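Local coordinates for protein L-threonine 3-dehydrogenase (Clostridioides difficile, PDB 7OL1) that probably oxidises L-threonine at its C3 hydroxyl as an NAD-dependent dehydrogenase of the epimerase/dehydratase family, at residues Lys24-Gly29 against Phe82-Lys87; Leu114-Leu119 against Glu171-Tyr176. One frame throughout, in Å; residues are numbered along the deposited sequence.

Contact 1. Residues Lys24-Gly29 against Phe82-Lys87; sequences KILITG and FEIAKK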
ATOM      1  N   LYS A  24      -5.889   9.127 -28.884  1.00 66.21           N
ATOM      2  CA  LYS A  24      -4.532   8.543 -29.061  1.00 67.88           C
ATOM      3  C   LYS A  24      -4.075   7.875 -27.756  1.00 62.56           C
ATOM      4  O   LYS A  24      -3.839   8.596 -26.737  1.00 51.26           O
ATOM      5  CB  LYS A  24      -3.524   9.620 -29.489  1.00 80.72           C
ATOM      6  CG  LYS A  24      -3.962  10.515 -30.644  1.00 86.51           C
ATOM      7  CD  LYS A  24      -2.874  11.411 -31.246  1.00 93.73           C
ATOM      8  CE  LYS A  24      -1.676  10.659 -31.803  1.00 86.45           C
ATOM      9  NZ  LYS A  24      -2.043   9.701 -32.861  1.00 83.38           N
ATOM     10  N   ILE A  25      -3.843   6.563 -27.835  1.00 51.82           N
ATOM     11  CA  ILE A  25      -3.739   5.620 -26.690  1.00 55.36           C
ATOM     12  C   ILE A  25      -2.368   4.922 -26.706  1.00 54.96           C
ATOM     13  O   ILE A  25      -2.052   4.237 -27.712  1.00 60.95           O
ATOM     14  CB  ILE A  25      -4.889   4.590 -26.795  1.00 55.50           C
ATOM     15  CG1 ILE A  25      -6.247   5.259 -26.991  1.00 57.73           C
ATOM     16  CG2 ILE A  25      -4.914   3.632 -25.618  1.00 51.87           C
ATOM     17  CD1 ILE A  25      -7.262   4.353 -27.672  1.00 61.76           C
ATOM     18  N   LEU A  26      -1.617   5.015 -25.605  1.00 50.90           N
ATOM     19  CA  LEU A  26      -0.399   4.195 -25.348  1.00 51.64           C
ATOM     20  C   LEU A  26      -0.792   3.067 -24.398  1.00 50.47           C
ATOM     21  O   LEU A  26      -1.232   3.363 -23.313  1.00 59.63           O
ATOM     22  CB  LEU A  26       0.691   5.095 -24.744  1.00 50.08           C
ATOM     23  CG  LEU A  26       1.892   4.406 -24.092  1.00 49.80           C
ATOM     24  CD1 LEU A  26       2.684   3.575 -25.082  1.00 49.19           C
ATOM     25  CD2 LEU A  26       2.815   5.423 -23.429  1.00 52.30           C
ATOM     26  N   ILE A  27      -0.603   1.822 -24.803  1.00 51.51           N
ATOM     27  CA  ILE A  27      -0.716   0.619 -23.941  1.00 50.23           C
ATOM     28  C   ILE A  27       0.679   0.119 -23.554  1.00 52.62           C
ATOM     29  O   ILE A  27       1.363  -0.405 -24.445  1.00 59.94           O
ATOM     30  CB  ILE A  27      -1.477  -0.491 -24.685  1.00 50.54           C
ATOM     31  CG1 ILE A  27      -2.790   0.022 -25.282  1.00 51.44           C
ATOM     32  CG2 ILE A  27      -1.689  -1.678 -23.757  1.00 49.42           C
ATOM     33  CD1 ILE A  27      -3.414  -0.959 -26.236  1.00 54.06           C
ATOM     34  N   THR A  28       1.051   0.199 -22.272  1.00 49.99           N
ATOM     35  CA  THR A  28       2.199  -0.558 -21.701  1.00 51.58           C
ATOM     36  C   THR A  28       1.729  -1.983 -21.389  1.00 51.65           C
ATOM     37  O   THR A  28       0.535  -2.179 -21.198  1.00 58.05           O
ATOM     38  CB  THR A  28       2.799   0.164 -20.495  1.00 53.88           C
ATOM     39  OG1 THR A  28       1.977  -0.226 -19.405  1.00 54.27           O
ATOM     40  CG2 THR A  28       2.843   1.677 -20.629  1.00 53.52           C
ATOM     41  N   GLY A  29       2.629  -2.956 -21.427  1.00 53.01           N
ATOM     42  CA  GLY A  29       2.330  -4.375 -21.153  1.00 56.62           C
ATOM     43  C   GLY A  29       1.405  -4.976 -22.194  1.00 52.78           C
ATOM     44  O   GLY A  29       0.652  -5.923 -21.891  1.00 58.92           O
ATOM     45  N   PHE A  82       8.477   8.533 -21.140  1.00 42.43           N
ATOM     46  CA  PHE A  82       8.059   9.923 -21.477  1.00 49.66           C
ATOM     47  C   PHE A  82       8.281  10.183 -22.971  1.00 54.32           C
ATOM     48  O   PHE A  82       7.433  10.821 -23.612  1.00 55.48           O
ATOM     49  CB  PHE A  82       8.859  10.917 -20.646  1.00 52.42           C
ATOM     50  CG  PHE A  82       8.578  12.370 -20.917  1.00 61.10           C
ATOM     51  CD1 PHE A  82       7.367  12.938 -20.564  1.00 68.83           C
ATOM     52  CD2 PHE A  82       9.562  13.198 -21.441  1.00 66.96           C
ATOM     53  CE1 PHE A  82       7.130  14.293 -20.774  1.00 74.06           C
ATOM     54  CE2 PHE A  82       9.325  14.548 -21.642  1.00 66.41           C
ATOM     55  CZ  PHE A  82       8.103  15.093 -21.321  1.00 67.53           C
ATOM     56  N   GLU A  83       9.405   9.704 -23.515  1.00 50.94           N
ATOM     57  CA  GLU A  83       9.726   9.914 -24.940  1.00 49.58           C
ATOM     58  C   GLU A  83       8.559   9.379 -25.766  1.00 49.66           C
ATOM     59  O   GLU A  83       8.125  10.083 -26.729  1.00 63.06           O
ATOM     60  CB  GLU A  83      11.077   9.285 -25.302  1.00 54.17           C
ATOM     61  CG  GLU A  83      12.253  10.092 -24.779  1.00 56.37           C
ATOM     62  CD  GLU A  83      13.654   9.686 -25.200  1.00 55.75           C
ATOM     63  OE1 GLU A  83      13.877   8.514 -25.610  1.00 52.28           O
ATOM     64  OE2 GLU A  83      14.525  10.568 -25.112  1.00 56.94           O
ATOM     65  N   ILE A  84       8.082   8.174 -25.444  1.00 51.48           N
ATOM     66  CA  ILE A  84       7.055   7.485 -26.279  1.00 55.03           C
ATOM     67  C   ILE A  84       5.689   8.133 -26.062  1.00 55.62           C
ATOM     68  O   ILE A  84       4.960   8.269 -27.038  1.00 61.78           O
ATOM     69  CB  ILE A  84       7.074   5.977 -26.051  1.00 56.57           C
ATOM     70  CG1 ILE A  84       8.339   5.411 -26.695  1.00 67.11           C
ATOM     71  CG2 ILE A  84       5.827   5.309 -26.603  1.00 54.26           C
ATOM     72  CD1 ILE A  84       8.958   4.322 -25.888  1.00 85.61           C
ATOM     73  N   ALA A  85       5.395   8.630 -24.870  1.00 53.78           N
ATOM     74  CA  ALA A  85       4.175   9.434 -24.652  1.00 57.42           C
ATOM     75  C   ALA A  85       4.197  10.650 -25.577  1.00 55.28           C
ATOM     76  O   ALA A  85       3.176  10.867 -26.239  1.00 59.28           O
ATOM     77  CB  ALA A  85       4.036   9.858 -23.209  1.00 63.62           C
ATOM     78  N   LYS A  86       5.302  11.409 -25.620  1.00 57.56           N
ATOM     79  CA  LYS A  86       5.401  12.681 -26.402  1.00 56.90           C
ATOM     80  C   LYS A  86       5.401  12.416 -27.915  1.00 56.18           C
ATOM     81  O   LYS A  86       4.788  13.240 -28.661  1.00 58.99           O
ATOM     82  CB  LYS A  86       6.660  13.453 -26.033  1.00 54.92           C
ATOM     83  CG  LYS A  86       6.746  13.868 -24.574  1.00 60.68           C
ATOM     84  CD  LYS A  86       5.699  14.881 -24.214  1.00 63.29           C
ATOM     85  CE  LYS A  86       6.156  16.307 -24.384  1.00 70.83           C
ATOM     86  NZ  LYS A  86       5.068  17.096 -24.991  1.00 74.11           N
ATOM     87  N   LYS A  87       6.017  11.312 -28.344  1.00 48.02           N
ATOM     88  CA  LYS A  87       6.263  11.013 -29.779  1.00 53.82           C
ATOM     89  C   LYS A  87       4.948  10.882 -30.541  1.00 56.10           C
ATOM     90  O   LYS A  87       4.936  11.141 -31.771  1.00 64.04           O
ATOM     91  CB  LYS A  87       7.097   9.742 -29.921  1.00 53.38           C
ATOM     92  CG  LYS A  87       7.144   9.109 -31.308  1.00 50.01           C
ATOM     93  CD  LYS A  87       8.263   8.066 -31.302  1.00 53.54           C
ATOM     94  CE  LYS A  87       8.521   7.320 -32.596  1.00 52.00           C
ATOM     95  NZ  LYS A  87       9.578   6.294 -32.399  1.00 51.60           N
TER

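Contact 2. Residues Leu114-Leu119 against Glu171-Tyr176; sequences LNMNGL and ELLCDY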
ATOM      1  N   LEU A 114       9.238  -3.436 -10.995  1.00 45.49           N
ATOM      2  CA  LEU A 114       8.443  -3.222 -12.234  1.00 44.78           C
ATOM      3  C   LEU A 114       7.090  -2.627 -11.861  1.00 45.11           C
ATOM      4  O   LEU A 114       6.691  -1.678 -12.522  1.00 46.04           O
ATOM      5  CB  LEU A 114       8.252  -4.511 -13.040  1.00 44.70           C
ATOM      6  CG  LEU A 114       7.330  -4.359 -14.265  1.00 48.71           C
ATOM      7  CD1 LEU A 114       7.847  -3.325 -15.225  1.00 46.38           C
ATOM      8  CD2 LEU A 114       7.163  -5.679 -14.998  1.00 53.44           C
ATOM      9  N   ASN A 115       6.400  -3.191 -10.860  1.00 53.13           N
ATOM     10  CA  ASN A 115       4.952  -2.908 -10.634  1.00 51.85           C
ATOM     11  C   ASN A 115       4.827  -1.513 -10.033  1.00 48.90           C
ATOM     12  O   ASN A 115       3.835  -0.831 -10.357  1.00 59.42           O
ATOM     13  CB  ASN A 115       4.237  -3.978  -9.804  1.00 54.49           C
ATOM     14  CG  ASN A 115       4.170  -5.331 -10.490  1.00 58.41           C
ATOM     15  OD1 ASN A 115       4.714  -5.513 -11.573  1.00 56.19           O
ATOM     16  ND2 ASN A 115       3.520  -6.300  -9.866  1.00 58.26           N
ATOM     17  N   MET A 116       5.829  -1.085  -9.265  1.00 42.61           N
ATOM     18  CA  MET A 116       5.763   0.194  -8.515  1.00 44.66           C
ATOM     19  C   MET A 116       6.575   1.298  -9.213  1.00 46.92           C
ATOM     20  O   MET A 116       6.025   2.391  -9.371  1.00 51.40           O
ATOM     21  CB  MET A 116       6.210  -0.047  -7.072  1.00 43.96           C
ATOM     22  CG  MET A 116       5.394  -1.148  -6.395  1.00 49.35           C
ATOM     23  SD  MET A 116       3.576  -0.832  -6.399  1.00 52.11           S
ATOM     24  CE  MET A 116       3.592   0.776  -5.608  1.00 41.66           C
ATOM     25  N   ASN A 117       7.802   1.045  -9.675  1.00 46.90           N
ATOM     26  CA  ASN A 117       8.575   2.097 -10.379  1.00 46.11           C
ATOM     27  C   ASN A 117       7.922   2.291 -11.747  1.00 46.65           C
ATOM     28  O   ASN A 117       7.805   3.474 -12.220  1.00 41.24           O
ATOM     29  CB  ASN A 117      10.075   1.811 -10.405  1.00 46.61           C
ATOM     30  CG  ASN A 117      10.636   1.760  -8.994  1.00 56.20           C
ATOM     31  OD1 ASN A 117      10.352   2.609  -8.127  1.00 55.95           O
ATOM     32  ND2 ASN A 117      11.431   0.736  -8.752  1.00 55.09           N
ATOM     33  N   GLY A 118       7.455   1.210 -12.364  1.00 41.70           N
ATOM     34  CA  GLY A 118       6.724   1.372 -13.640  1.00 45.00           C
ATOM     35  C   GLY A 118       5.549   2.320 -13.441  1.00 50.66           C
ATOM     36  O   GLY A 118       5.424   3.283 -14.205  1.00 47.31           O
ATOM     37  N   LEU A 119       4.769   2.092 -12.377  1.00 54.02           N
ATOM     38  CA  LEU A 119       3.506   2.808 -12.094  1.00 49.34           C
ATOM     39  C   LEU A 119       3.830   4.258 -11.767  1.00 49.34           C
ATOM     40  O   LEU A 119       3.248   5.167 -12.403  1.00 52.93           O
ATOM     41  CB  LEU A 119       2.791   2.135 -10.924  1.00 51.83           C
ATOM     42  CG  LEU A 119       1.500   2.810 -10.469  1.00 53.56           C
ATOM     43  CD1 LEU A 119       0.579   3.031 -11.649  1.00 55.52           C
ATOM     44  CD2 LEU A 119       0.788   1.988  -9.401  1.00 57.76           C
ATOM     45  N   GLU A 171      -3.208   1.120  -5.909  1.00 57.11           N
ATOM     46  CA  GLU A 171      -4.545   1.748  -5.716  1.00 51.25           C
ATOM     47  C   GLU A 171      -4.343   3.047  -4.923  1.00 47.13           C
ATOM     48  O   GLU A 171      -4.750   4.121  -5.417  1.00 44.23           O
ATOM     49  CB  GLU A 171      -5.516   0.787  -5.041  1.00 49.89           C
ATOM     50  CG  GLU A 171      -6.101  -0.251  -5.984  1.00 54.50           C
ATOM     51  CD  GLU A 171      -6.977  -1.295  -5.289  1.00 58.12           C
ATOM     52  OE1 GLU A 171      -7.117  -2.408  -5.829  1.00 43.87           O
ATOM     53  OE2 GLU A 171      -7.527  -0.989  -4.203  1.00 56.88           O
ATOM     54  N   LEU A 172      -3.640   2.976  -3.795  1.00 45.30           N
ATOM     55  CA  LEU A 172      -3.432   4.142  -2.899  1.00 48.38           C
ATOM     56  C   LEU A 172      -2.747   5.271  -3.660  1.00 50.84           C
ATOM     57  O   LEU A 172      -3.120   6.442  -3.478  1.00 57.85           O
ATOM     58  CB  LEU A 172      -2.600   3.683  -1.705  1.00 49.86           C
ATOM     59  CG  LEU A 172      -3.393   2.818  -0.729  1.00 49.68           C
ATOM     60  CD1 LEU A 172      -2.506   2.121   0.290  1.00 51.33           C
ATOM     61  CD2 LEU A 172      -4.414   3.682  -0.022  1.00 48.96           C
ATOM     62  N   LEU A 173      -1.802   4.911  -4.515  1.00 52.81           N
ATOM     63  CA  LEU A 173      -0.898   5.879  -5.180  1.00 52.71           C
ATOM     64  C   LEU A 173      -1.669   6.539  -6.322  1.00 53.33           C
ATOM     65  O   LEU A 173      -1.615   7.802  -6.477  1.00 51.51           O
ATOM     66  CB  LEU A 173       0.290   5.062  -5.677  1.00 55.93           C
ATOM     67  CG  LEU A 173       1.624   5.770  -5.817  1.00 53.37           C
ATOM     68  CD1 LEU A 173       1.930   6.657  -4.624  1.00 55.36           C
ATOM     69  CD2 LEU A 173       2.684   4.702  -5.979  1.00 61.99           C
ATOM     70  N   CYS A 174      -2.374   5.713  -7.093  1.00 44.49           N
ATOM     71  CA  CYS A 174      -3.247   6.206  -8.164  1.00 47.63           C
ATOM     72  C   CYS A 174      -4.308   7.143  -7.575  1.00 50.56           C
ATOM     73  O   CYS A 174      -4.535   8.208  -8.192  1.00 46.24           O
ATOM     74  CB  CYS A 174      -3.856   5.052  -8.928  1.00 57.97           C
ATOM     75  SG  CYS A 174      -2.633   4.069  -9.825  1.00 52.52           S
ATOM     76  N   ASP A 175      -4.906   6.822  -6.418  1.00 51.56           N
ATOM     77  CA  ASP A 175      -5.916   7.743  -5.813  1.00 54.92           C
ATOM     78  C   ASP A 175      -5.193   9.013  -5.340  1.00 53.56           C
ATOM     79  O   ASP A 175      -5.770  10.105  -5.514  1.00 52.17           O
ATOM     80  CB  ASP A 175      -6.803   7.095  -4.741  1.00 51.41           C
ATOM     81  CG  ASP A 175      -7.931   6.214  -5.289  1.00 59.02           C
ATOM     82  OD1 ASP A 175      -8.075   6.079  -6.535  1.00 53.06           O
ATOM     83  OD2 ASP A 175      -8.654   5.631  -4.463  1.00 61.99           O
ATOM     84  N   TYR A 176      -3.965   8.911  -4.818  1.00 53.05           N
ATOM     85  CA  TYR A 176      -3.198  10.104  -4.352  1.00 50.68           C
ATOM     86  C   TYR A 176      -2.966  11.063  -5.530  1.00 53.54           C
ATOM     87  O   TYR A 176      -3.065  12.283  -5.300  1.00 53.03           O
ATOM     88  CB  TYR A 176      -1.867   9.756  -3.689  1.00 47.03           C
ATOM     89  CG  TYR A 176      -1.012  10.949  -3.316  1.00 53.65           C
ATOM     90  CD1 TYR A 176      -1.236  11.628  -2.127  1.00 54.01           C
ATOM     91  CD2 TYR A 176       0.054  11.374  -4.105  1.00 52.75           C
ATOM     92  CE1 TYR A 176      -0.466  12.722  -1.752  1.00 57.34           C
ATOM     93  CE2 TYR A 176       0.832  12.476  -3.749  1.00 58.21           C
ATOM     94  CZ  TYR A 176       0.571  13.164  -2.563  1.00 66.78           C
ATOM     95  OH  TYR A 176       1.299  14.271  -2.148  1.00 73.31           O
TER

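Contact 1. Residues Lys24-Gly29 against Phe82-Lys87
Leu26 and Ile84 meet methyl to methyl where the first strand of a Rossmann fold lies against a helix of the same domain. Leu26 CD1 sits 3.9 Å from Ile84 CG2, and the two side chains cross at about a right angle. Both residues are buried. Leu26 CD2 lies farther off, 4.4 Å from Ile84 CG2 and equally far from Ala85 N. The CB bonds of Leu26 and Ile84 both point across the contact, and this gives the two side chains their reach. With chi1 of Leu26 at 165°, its CG ends up beside the carbonyl carbon. In Ile84 the touch falls to the CG2 methyl; the CG1 branch is directed away, its CG1 atom 6.2 Å from Leu26 CD1.

Around this apolar touch, Leu26 also packs on Val90, Ile52 and Ser54, and Ile84 on Leu73. Ala85 also touches Leu129 of helix 108-129. The strand is held by its neighbours on the sheet: Leu26 makes backbone hydrogen bonds with Thr92 and Ile94, and Ile25 with Asn50 and Ile52. The strand thus runs between two parallel partners, and Gly29 begins the turn that follows it.

Across the contact the backbones come nearest at Leu26 and Ala85, with 7.0 Å between their CA atoms. The methyl of Ala85 adds only a loose approach, its CB 4.6 Å from Leu26 CD2.

Contact 2. Residues Leu114-Leu119 against Glu171-Tyr176
Met116 and Leu119 of helix 108-129 meet Leu173 and Cys174 of helix 162-181, two neighbouring helices on one side of the Rossmann sheet. Together with their copies in the second subunit they are consistent with the four-helix dimer bundle of extended short-chain dehydrogenases. The packing is apolar, with one thiol sulfur in the touch, and all four residues are buried.

The sulfur contact is at Leu119. Cys174 SG lies against the end of this side chain, 3.8 Å from Leu119 CD1 and 4.0 Å from Leu119 CD2, so it faces both branches of the isobutyl group. The CB bond of Leu119 points at the other helix and gives the side chain its reach. Here the two backbones come closest, with the CA atoms of Leu119 and Cys174 8.5 Å apart.

Polar groups act at the margins. Asn115 ND2 bonds to Thr166 OG1, on helix 162-181 itself, and so ties the two helices together. Glu171 and Asp175 both form salt bridges with Arg158 of the second subunit. Among apolar neighbours, Leu119 and Cys174 both touch Thr135 of strand 132-138, while Met116 and Leu173 pack on Trp112 of the second subunit.

The second apolar touch is purely carbon. Met116 and Leu173 cross obliquely and meet at their ends. The Met116 chain is bent at chi2 (-57°) and chi3 (-55°), and this folding brings its terminal methyl to the leucine. Its sulfur stays back, with Met116 SD 5.6 Å from Leu173 CD2. The methyl makes the contact, Met116 CE lying 4.0 Å from Leu173 CD2.

Both contacts are buried and apolar, and both belong to the Rossmann domain. Their centres are about 17 Å apart, and their nearest atoms are about 7 Å apart. Contact 1 packs a helix on a central strand; contact 2 packs two helices side by side. Helix 108-129 touches both: it neighbours contact 1 and supplies residues 114-119 to contact 2. Contact 2 buries more surface, 158 Å² against 90 Å². Contact 1 is almost wholly aliphatic and stays within one chain. Contact 2 includes a cysteine and a methionine and borders the second subunit, whose Trp112 packs on it.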